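Peptidoglycan-recognition protein-LC isoform LCa (Drosophila melanogaster, PDB 2F2L) activates the imd/Relish immune pathway in response to Gram-negative bacterial peptidoglycan, here represented by the extracellular recognition domain of one receptor isoform. Local coordinates at residues 22-27 with 96-101; 29-34 with 155-160; 79-84 with 127-132. One frame throughout, in Å; residues are numbered along the deposited sequence.

Overall arrangement
All three contacts lie in the amidase-like peptidoglycan-recognition domain, around its central mixed sheet. Interactions 1 and 2 share strand 24-31. Their centres are about 16 Å apart, and a probable backbone hydrogen bond from Leu-30 N to Phe-100 O (3.1 Å) joins them. Interaction 3 is closer to interaction 1, with centres about 8 Å apart, and meets it through Val-24 N and Lys-131 O (2.8 Å, a probable hydrogen bond). Interactions 2 and 3 lie on opposite sides of the chain's centre, their centres about 21 Å apart. None supplies a residue to the muropeptide site, which includes Arg-48, Thr-52 and Glu-56 on helix 40-57; the N-acetylglucosamine about 10 Å from the Leu-156 side chain is instead the glycan carried by Asn-36.

Interaction 1 of 3, residues 22-27 with 96-101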
loop_
_atom_site.group_PDB
_atom_site.type_symbol
_atom_site.label_atom_id
_atom_site.label_comp_id
_atom_site.label_asym_id
_atom_site.label_seq_id
_atom_site.Cartn_x
_atom_site.Cartn_y
_atom_site.Cartn_z
ATOM N N LEU A 22 -6.663 26.802 -2.453
ATOM C CA LEU A 22 -5.890 27.059 -1.237
ATOM C C LEU A 22 -5.777 28.566 -0.973
ATOM O O LEU A 22 -5.875 29.351 -1.890
ATOM C CB LEU A 22 -4.489 26.450 -1.363
ATOM C CG LEU A 22 -4.419 24.943 -1.631
ATOM C CD1 LEU A 22 -3.004 24.545 -2.000
ATOM C CD2 LEU A 22 -4.903 24.127 -0.433
ATOM N N PRO A 23 -5.547 28.964 0.289
ATOM C CA PRO A 23 -5.452 28.125 1.477
ATOM C C PRO A 23 -6.829 27.738 1.973
ATOM O O PRO A 23 -7.800 28.439 1.668
ATOM C CB PRO A 23 -4.760 29.044 2.496
ATOM C CG PRO A 23 -5.203 30.396 2.124
ATOM C CD PRO A 23 -5.339 30.387 0.613
ATOM N N VAL A 24 -6.919 26.639 2.720
ATOM C CA VAL A 24 -8.180 26.262 3.378
ATOM C C VAL A 24 -8.326 26.967 4.723
ATOM O O VAL A 24 -7.329 27.250 5.409
ATOM C CB VAL A 24 -8.347 24.709 3.568
ATOM C CG1 VAL A 24 -8.249 23.981 2.219
ATOM C CG2 VAL A 24 -7.375 24.132 4.585
ATOM N N GLY A 25 -9.569 27.241 5.102
ATOM C CA GLY A 25 -9.868 27.853 6.398
ATOM C C GLY A 25 -10.291 26.833 7.440
ATOM O O GLY A 25 -10.559 27.179 8.595
ATOM N N LEU A 26 -10.328 25.568 7.036
ATOM C CA LEU A 26 -10.871 24.508 7.881
ATOM C C LEU A 26 -10.030 23.228 7.823
ATOM O O LEU A 26 -9.710 22.728 6.740
ATOM C CB LEU A 26 -12.296 24.204 7.440
ATOM C CG LEU A 26 -13.069 23.148 8.231
ATOM C CD1 LEU A 26 -13.279 23.597 9.655
ATOM C CD2 LEU A 26 -14.402 22.883 7.551
ATOM N N VAL A 27 -9.687 22.702 8.990
ATOM C CA VAL A 27 -8.989 21.424 9.114
ATOM C C VAL A 27 -9.849 20.518 9.985
ATOM O O VAL A 27 -10.310 20.943 11.056
ATOM C CB VAL A 27 -7.575 21.601 9.729
ATOM C CG1 VAL A 27 -6.847 20.256 9.843
ATOM C CG2 VAL A 27 -6.773 22.563 8.897
ATOM N N GLN A 96 -13.408 22.337 0.817
ATOM C CA GLN A 96 -13.025 23.518 1.599
ATOM C C GLN A 96 -12.291 23.171 2.892
ATOM O O GLN A 96 -12.267 23.963 3.834
ATOM C CB GLN A 96 -14.275 24.342 1.899
ATOM C CG GLN A 96 -14.947 24.838 0.645
ATOM C CD GLN A 96 -16.145 25.688 0.924
ATOM O OE1 GLN A 96 -16.045 26.916 0.919
ATOM N NE2 GLN A 96 -17.298 25.056 1.155
ATOM N N SER A 97 -11.652 22.006 2.925
ATOM C CA SER A 97 -10.953 21.560 4.131
ATOM C C SER A 97 -9.780 20.654 3.803
ATOM O O SER A 97 -9.615 20.215 2.669
ATOM C CB SER A 97 -11.914 20.826 5.080
ATOM O OG SER A 97 -12.485 19.660 4.479
ATOM N N LEU A 98 -8.951 20.428 4.816
ATOM C CA LEU A 98 -7.980 19.355 4.832
ATOM C C LEU A 98 -8.385 18.440 5.967
ATOM O O LEU A 98 -8.957 18.896 6.975
ATOM C CB LEU A 98 -6.580 19.894 5.104
ATOM C CG LEU A 98 -5.881 20.653 3.979
ATOM C CD1 LEU A 98 -4.703 21.403 4.562
ATOM C CD2 LEU A 98 -5.422 19.724 2.824
ATOM N N SER A 99 -8.102 17.151 5.800
ATOM C CA SER A 99 -8.400 16.150 6.814
ATOM C C SER A 99 -7.130 15.533 7.406
ATOM O O SER A 99 -6.187 15.201 6.675
ATOM C CB SER A 99 -9.288 15.045 6.254
ATOM O OG SER A 99 -8.728 14.419 5.111
ATOM N N PHE A 100 -7.112 15.432 8.737
ATOM C CA PHE A 100 -6.082 14.710 9.479
ATOM C C PHE A 100 -6.795 13.524 10.102
ATOM O O PHE A 100 -7.652 13.704 10.959
ATOM C CB PHE A 100 -5.462 15.524 10.633
ATOM C CG PHE A 100 -4.682 16.747 10.219
ATOM C CD1 PHE A 100 -4.438 17.069 8.895
ATOM C CD2 PHE A 100 -4.174 17.588 11.202
ATOM C CE1 PHE A 100 -3.702 18.202 8.561
ATOM C CE2 PHE A 100 -3.456 18.718 10.869
ATOM C CZ PHE A 100 -3.219 19.028 9.558
ATOM N N ALA A 101 -6.441 12.317 9.671
ATOM C CA ALA A 101 -7.013 11.105 10.250
ATOM C C ALA A 101 -6.044 10.551 11.298
ATOM O O ALA A 101 -4.837 10.470 11.063
ATOM C CB ALA A 101 -7.262 10.080 9.189
HETATM O O HOH W 1 -11.931 26.575 3.778
#
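Val-27 sends CG1 anti to its own backbone N (chi1 -180°), while Phe-100 carries CG anti to its carbonyl carbon; together these torsions set the methyl squarely over the ring. CG1 of Val-27 stands 3.7 Å from the centroid of the Phe-100 ring and only 7° off its normal, a CH-pi contact that brings the methyl almost equally near all six ring carbons. Helix 113-128 covers this pair, with Leu-123 touching both Val-27 and Phe-100. Before the corner at Gly-25, Val-24 turns CG2 against CD1 (3.8 Å) of Leu-98, which shares its face of the sheet with Val-27; the side chains of Val-24 and Leu-98 cross at about a right angle.

The backbones are parallel neighbours in the central mixed sheet of the amidase-like fold, with Val-27 bridged to Leu-98. Leu-98 N donates to Leu-26 O (3.1 Å, 155° at the hydrogen), lying in the carbonyl plane, and Ser-97 CA makes a CA-H...O contact with that same oxygen at 3.1 Å. A second such contact joins Val-27 CA to Leu-98 O (3.3 Å). Where strand 24-31 turns its corner, direct pairing gives way to water, which accepts from Gly-25 N (2.8 Å) and donates to Gln-96 O (2.6 Å). Ser-97 directs its hydroxyl out of the contact, to Tyr-93 O and His-87 NE2.

The chemistry thus divides in two: between the two segments, backbone polar groups are paired by one direct bond and one water bridge, and cohesion under the helix comes from apolar and CH-pi packing.

Interaction 2 of 3, residues 29-34 with 155-160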
loop_
_atom_site.group_PDB
_atom_site.type_symbol
_atom_site.label_atom_id
_atom_site.label_comp_id
_atom_site.label_asym_id
_atom_site.label_seq_id
_atom_site.Cartn_x
_atom_site.Cartn_y
_atom_site.Cartn_z
ATOM N N ALA A 29 -10.572 16.816 11.993
ATOM C CA ALA A 29 -9.991 15.633 12.617
ATOM C C ALA A 29 -10.974 14.463 12.557
ATOM O O ALA A 29 -12.179 14.649 12.694
ATOM C CB ALA A 29 -9.573 15.923 14.044
ATOM N N LEU A 30 -10.447 13.275 12.291
ATOM C CA LEU A 30 -11.255 12.069 12.197
ATOM C C LEU A 30 -10.478 10.866 12.754
ATOM O O LEU A 30 -9.253 10.836 12.692
ATOM C CB LEU A 30 -11.649 11.754 10.744
ATOM C CG LEU A 30 -12.251 12.824 9.834
ATOM C CD1 LEU A 30 -11.186 13.470 8.969
ATOM C CD2 LEU A 30 -13.322 12.217 8.954
ATOM N N PRO A 31 -11.198 9.867 13.283
ATOM C CA PRO A 31 -10.570 8.591 13.614
ATOM C C PRO A 31 -10.532 7.681 12.381
ATOM O O PRO A 31 -11.382 7.810 11.499
ATOM C CB PRO A 31 -11.511 8.026 14.676
ATOM C CG PRO A 31 -12.855 8.518 14.234
ATOM C CD PRO A 31 -12.631 9.866 13.604
ATOM N N THR A 32 -9.572 6.769 12.304
ATOM C CA THR A 32 -9.599 5.796 11.203
ATOM C C THR A 32 -10.510 4.613 11.557
ATOM O O THR A 32 -10.947 3.869 10.674
ATOM C CB THR A 32 -8.171 5.283 10.821
ATOM O OG1 THR A 32 -7.543 4.683 11.961
ATOM C CG2 THR A 32 -7.320 6.403 10.310
ATOM N N ASN A 33 -10.784 4.447 12.854
ATOM C CA ASN A 33 -11.459 3.261 13.396
ATOM C C ASN A 33 -10.809 1.943 12.996
ATOM O O ASN A 33 -11.471 0.914 12.892
ATOM C CB ASN A 33 -12.956 3.281 13.043
ATOM C CG ASN A 33 -13.676 4.449 13.681
ATOM O OD1 ASN A 33 -13.417 4.775 14.839
ATOM N ND2 ASN A 33 -14.571 5.101 12.926
ATOM N N SER A 34 -9.498 1.979 12.800
ATOM C CA SER A 34 -8.692 0.797 12.618
ATOM C C SER A 34 -7.990 0.558 13.950
ATOM O O SER A 34 -8.016 1.426 14.828
ATOM C CB SER A 34 -7.662 1.025 11.507
ATOM O OG SER A 34 -6.686 1.990 11.876
ATOM N N ALA A 155 -12.572 10.788 22.947
ATOM C CA ALA A 155 -11.279 10.936 23.615
ATOM C C ALA A 155 -10.249 11.651 22.739
ATOM O O ALA A 155 -9.383 12.365 23.243
ATOM C CB ALA A 155 -10.763 9.598 24.092
ATOM N N LEU A 156 -10.345 11.472 21.427
ATOM C CA LEU A 156 -9.491 12.205 20.493
ATOM C C LEU A 156 -9.812 13.697 20.552
ATOM O O LEU A 156 -8.918 14.522 20.771
ATOM C CB LEU A 156 -9.675 11.680 19.055
ATOM C CG LEU A 156 -9.017 12.463 17.916
ATOM C CD1 LEU A 156 -7.504 12.439 18.044
ATOM C CD2 LEU A 156 -9.451 11.919 16.566
ATOM N N TYR A 157 -11.089 14.036 20.382
ATOM C CA TYR A 157 -11.486 15.441 20.251
ATOM C C TYR A 157 -11.304 16.237 21.546
ATOM O O TYR A 157 -10.981 17.418 21.499
ATOM C CB TYR A 157 -12.930 15.553 19.766
ATOM C CG TYR A 157 -13.188 14.785 18.484
ATOM C CD1 TYR A 157 -12.329 14.903 17.392
ATOM C CD2 TYR A 157 -14.298 13.950 18.358
ATOM C CE1 TYR A 157 -12.569 14.222 16.215
ATOM C CE2 TYR A 157 -14.534 13.244 17.182
ATOM C CZ TYR A 157 -13.665 13.387 16.118
ATOM O OH TYR A 157 -13.885 12.698 14.943
ATOM N N ALA A 158 -11.492 15.570 22.685
ATOM C CA ALA A 158 -11.264 16.175 24.004
ATOM C C ALA A 158 -9.814 16.622 24.186
ATOM O O ALA A 158 -9.545 17.580 24.903
ATOM C CB ALA A 158 -11.650 15.194 25.106
ATOM N N SER A 159 -8.892 15.933 23.509
ATOM C CA SER A 159 -7.463 16.264 23.559
ATOM C C SER A 159 -7.108 17.601 22.892
ATOM O O SER A 159 -6.059 18.179 23.189
ATOM C CB SER A 159 -6.639 15.127 22.930
ATOM O OG SER A 159 -7.038 13.864 23.462
ATOM N N PHE A 160 -7.973 18.084 21.998
ATOM C CA PHE A 160 -7.784 19.382 21.333
ATOM C C PHE A 160 -8.689 20.484 21.881
ATOM O O PHE A 160 -8.626 21.623 21.432
ATOM C CB PHE A 160 -8.067 19.259 19.833
ATOM C CG PHE A 160 -7.260 18.213 19.145
ATOM C CD1 PHE A 160 -5.878 18.270 19.156
ATOM C CD2 PHE A 160 -7.884 17.183 18.461
ATOM C CE1 PHE A 160 -5.128 17.312 18.504
ATOM C CE2 PHE A 160 -7.150 16.226 17.804
ATOM C CZ PHE A 160 -5.765 16.289 17.817
#
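Tyr-157, Leu-156 and Phe-160 fit the last helix of the domain, 154-158, and the turn after it against strand 24-31 of the central sheet, a helix-on-sheet packing characteristic of this alpha/beta fold. The bump on the strand is the methyl of Ala-29. It points at the helix and enters a shallow hollow between two aromatic rings, with Ala-29 CB 4.1 Å from Tyr-157 CE1 and 4.5 Å from Phe-160 CE2. In return, the tyrosine lies beside the strand backbone. Its CG is anti to the carbonyl carbon (chi1 -54°), and the ring presents its edge to the Ala-29 carbonyl, whose O is 3.6 Å from Tyr-157 CE1 and near the ring plane. The phenol end then abuts the pyrrolidine of Pro-31, the two side chains crossing at about a right angle.

Leu-156 fills the next dip, resting CD2 on the Leu-30 carbonyl at 4.0 Å from its oxygen. Phe-160 carries the packing onward into an aromatic cluster, meeting Trp-163 edge-to-face and also touching Phe-138 and Trp-166.

No hydrogen bond links the two segments, so they are joined by fit of shape. The buried phenol is nonetheless satisfied, being hydrogen-bonded to Phe-151 O and to Ser-141 OG, which is consistent with their setting the reach of the ring. Tyr-157 OH stands 3.4 Å from Pro-31 CD.

Interaction 3 of 3, residues 79-84 with 127-132; sequences RGWNKM and VKLGKI. With SO4 (sulfate ion), chain E.
A Schellman motif ends helix 113-128 at Gly-130, and the chain leaving it packs against the loop 79-84, where Trp-81 receives Lys-131. The glycine takes a positive phi (79°) as the helix closes, and Lys-131 follows directly with its side chain toward the indole. Its CG sits 3.4 Å above the ring plane of Trp-81, displaced toward the rim, while its CB is 3.7 Å from Trp-81 CE3. A bend at chi2 (-57°) then turns the rest of the chain alongside Trp-81 CB and on to the amide of Asn-82. There Lys-131 NZ donates to Asn-82 OD1 at 2.8 Å, in the carbonyl plane and on a lone pair. The lysine therefore works twice, its methylenes lying on the indole and its ammonium held by the next residue of the loop.

Two aliphatic methyls approach the ring system: Leu-129 CD1 lies 3.9 Å from Trp-81 NE1 at the pyrrole end, and Ile-132 CD1 lies 4.0 Å from Trp-81 CZ3 at the benzene end. The indole also meets Phe-67 and Leu-98, which joins this surface contact to strands 67-69 and 98-102 of the central sheet.

The loop itself is drawn together by Arg-79, whose NH1 donates to Met-84 O (2.8 Å, 152° at the hydrogen); its NE and NH2 bond to Ile-63 O and Asp-62 O. Lys-83 extends away from the helix end to Asp-19, with which it forms a salt bridge. The same ammonium, Lys-83 NZ, also donates to O2 of a sulfate, probably from the crystallisation liquor, at 2.8 Å.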
loop_
_atom_site.group_PDB
_atom_site.type_symbol
_atom_site.label_atom_id
_atom_site.label_comp_id
_atom_site.label_asym_id
_atom_site.label_seq_id
_atom_site.Cartn_x
_atom_site.Cartn_y
_atom_site.Cartn_z
ATOM N N ARG A 79 -3.557 12.064 0.546
ATOM C CA ARG A 79 -3.696 12.859 -0.674
ATOM C C ARG A 79 -2.830 14.118 -0.663
ATOM O O ARG A 79 -2.713 14.809 -1.680
ATOM C CB ARG A 79 -5.148 13.254 -0.878
ATOM C CG ARG A 79 -6.079 12.069 -0.917
ATOM C CD ARG A 79 -7.440 12.422 -1.483
ATOM N NE ARG A 79 -8.299 11.239 -1.497
ATOM C CZ ARG A 79 -9.469 11.144 -2.118
ATOM N NH1 ARG A 79 -9.974 12.176 -2.786
ATOM N NH2 ARG A 79 -10.139 9.994 -2.079
ATOM N N GLY A 80 -2.263 14.451 0.492
ATOM C CA GLY A 80 -1.361 15.591 0.597
ATOM C C GLY A 80 -2.056 16.932 0.717
ATOM O O GLY A 80 -3.270 17.008 0.915
ATOM N N TRP A 81 -1.252 17.991 0.591
ATOM C CA TRP A 81 -1.683 19.373 0.798
ATOM C C TRP A 81 -2.603 19.893 -0.285
ATOM O O TRP A 81 -3.431 20.758 -0.025
ATOM C CB TRP A 81 -0.472 20.318 0.846
ATOM C CG TRP A 81 0.418 20.147 2.018
ATOM C CD1 TRP A 81 1.730 19.776 2.001
ATOM C CD2 TRP A 81 0.073 20.359 3.395
ATOM N NE1 TRP A 81 2.222 19.731 3.283
ATOM C CE2 TRP A 81 1.226 20.090 4.158
ATOM C CE3 TRP A 81 -1.100 20.753 4.053
ATOM C CZ2 TRP A 81 1.244 20.203 5.555
ATOM C CZ3 TRP A 81 -1.082 20.870 5.439
ATOM C CH2 TRP A 81 0.080 20.594 6.175
ATOM N N ASN A 82 -2.437 19.395 -1.506
ATOM C CA ASN A 82 -2.992 20.080 -2.662
ATOM C C ASN A 82 -4.211 19.444 -3.269
ATOM O O ASN A 82 -4.829 20.047 -4.125
ATOM C CB ASN A 82 -1.925 20.214 -3.736
ATOM C CG ASN A 82 -0.720 20.970 -3.257
ATOM O OD1 ASN A 82 -0.831 21.925 -2.484
ATOM N ND2 ASN A 82 0.449 20.556 -3.721
ATOM N N LYS A 83 -4.553 18.229 -2.840
ATOM C CA LYS A 83 -5.662 17.480 -3.438
ATOM C C LYS A 83 -6.856 17.361 -2.490
ATOM O O LYS A 83 -6.696 17.214 -1.280
ATOM C CB LYS A 83 -5.192 16.083 -3.868
ATOM C CG LYS A 83 -4.214 16.071 -5.039
ATOM C CD LYS A 83 -4.867 16.582 -6.316
ATOM C CE LYS A 83 -4.015 16.323 -7.548
ATOM N NZ LYS A 83 -4.667 16.897 -8.763
ATOM N N MET A 84 -8.052 17.425 -3.068
ATOM C CA MET A 84 -9.286 17.311 -2.311
ATOM C C MET A 84 -9.439 15.890 -1.710
ATOM O O MET A 84 -9.241 14.874 -2.397
ATOM C CB MET A 84 -10.444 17.629 -3.245
ATOM C CG MET A 84 -11.750 17.933 -2.585
ATOM S SD MET A 84 -12.979 18.422 -3.823
ATOM C CE MET A 84 -13.462 16.833 -4.425
ATOM N N VAL A 127 0.370 26.240 7.593
ATOM C CA VAL A 127 0.282 27.700 7.597
ATOM C C VAL A 127 1.485 28.319 6.861
ATOM O O VAL A 127 1.308 29.185 5.999
ATOM C CB VAL A 127 0.118 28.235 9.031
ATOM C CG1 VAL A 127 0.295 29.733 9.089
ATOM C CG2 VAL A 127 -1.272 27.841 9.565
ATOM N N LYS A 128 2.688 27.837 7.155
ATOM C CA LYS A 128 3.912 28.353 6.527
ATOM C C LYS A 128 3.984 28.136 5.027
ATOM O O LYS A 128 4.620 28.919 4.317
ATOM C CB LYS A 128 5.145 27.693 7.138
ATOM C CG LYS A 128 5.395 28.063 8.563
ATOM C CD LYS A 128 6.002 29.427 8.693
ATOM C CE LYS A 128 6.325 29.688 10.136
ATOM N NZ LYS A 128 7.492 28.879 10.563
ATOM N N LEU A 129 3.362 27.056 4.555
ATOM C CA LEU A 129 3.401 26.690 3.144
ATOM C C LEU A 129 2.254 27.283 2.319
ATOM O O LEU A 129 2.181 27.038 1.118
ATOM C CB LEU A 129 3.417 25.158 2.991
ATOM C CG LEU A 129 4.669 24.429 3.500
ATOM C CD1 LEU A 129 4.445 22.926 3.414
ATOM C CD2 LEU A 129 5.937 24.820 2.737
ATOM N N GLY A 130 1.373 28.061 2.947
ATOM C CA GLY A 130 0.225 28.669 2.246
ATOM C C GLY A 130 -0.961 27.722 1.994
ATOM O O GLY A 130 -1.854 28.031 1.201
ATOM N N LYS A 131 -0.987 26.591 2.689
ATOM C CA LYS A 131 -2.048 25.583 2.525
ATOM C C LYS A 131 -3.208 25.810 3.492
ATOM O O LYS A 131 -4.367 25.470 3.196
ATOM C CB LYS A 131 -1.489 24.167 2.755
ATOM C CG LYS A 131 -0.173 23.868 2.034
ATOM C CD LYS A 131 -0.257 24.078 0.518
ATOM C CE LYS A 131 1.009 23.555 -0.202
ATOM N NZ LYS A 131 0.976 23.852 -1.658
ATOM N N ILE A 132 -2.881 26.349 4.669
ATOM C CA ILE A 132 -3.877 26.592 5.726
ATOM C C ILE A 132 -3.895 28.087 6.026
ATOM O O ILE A 132 -2.834 28.682 6.192
ATOM C CB ILE A 132 -3.534 25.780 6.995
ATOM C CG1 ILE A 132 -3.532 24.286 6.668
ATOM C CG2 ILE A 132 -4.528 26.073 8.107
ATOM C CD1 ILE A 132 -3.098 23.401 7.821
HETATM S S SO4 E . -3.157 19.037 -11.919
HETATM O O1 SO4 E . -4.164 20.062 -11.655
HETATM O O2 SO4 E . -3.401 17.850 -11.094
HETATM O O3 SO4 E . -1.829 19.564 -11.626
HETATM O O4 SO4 E . -3.232 18.649 -13.325
#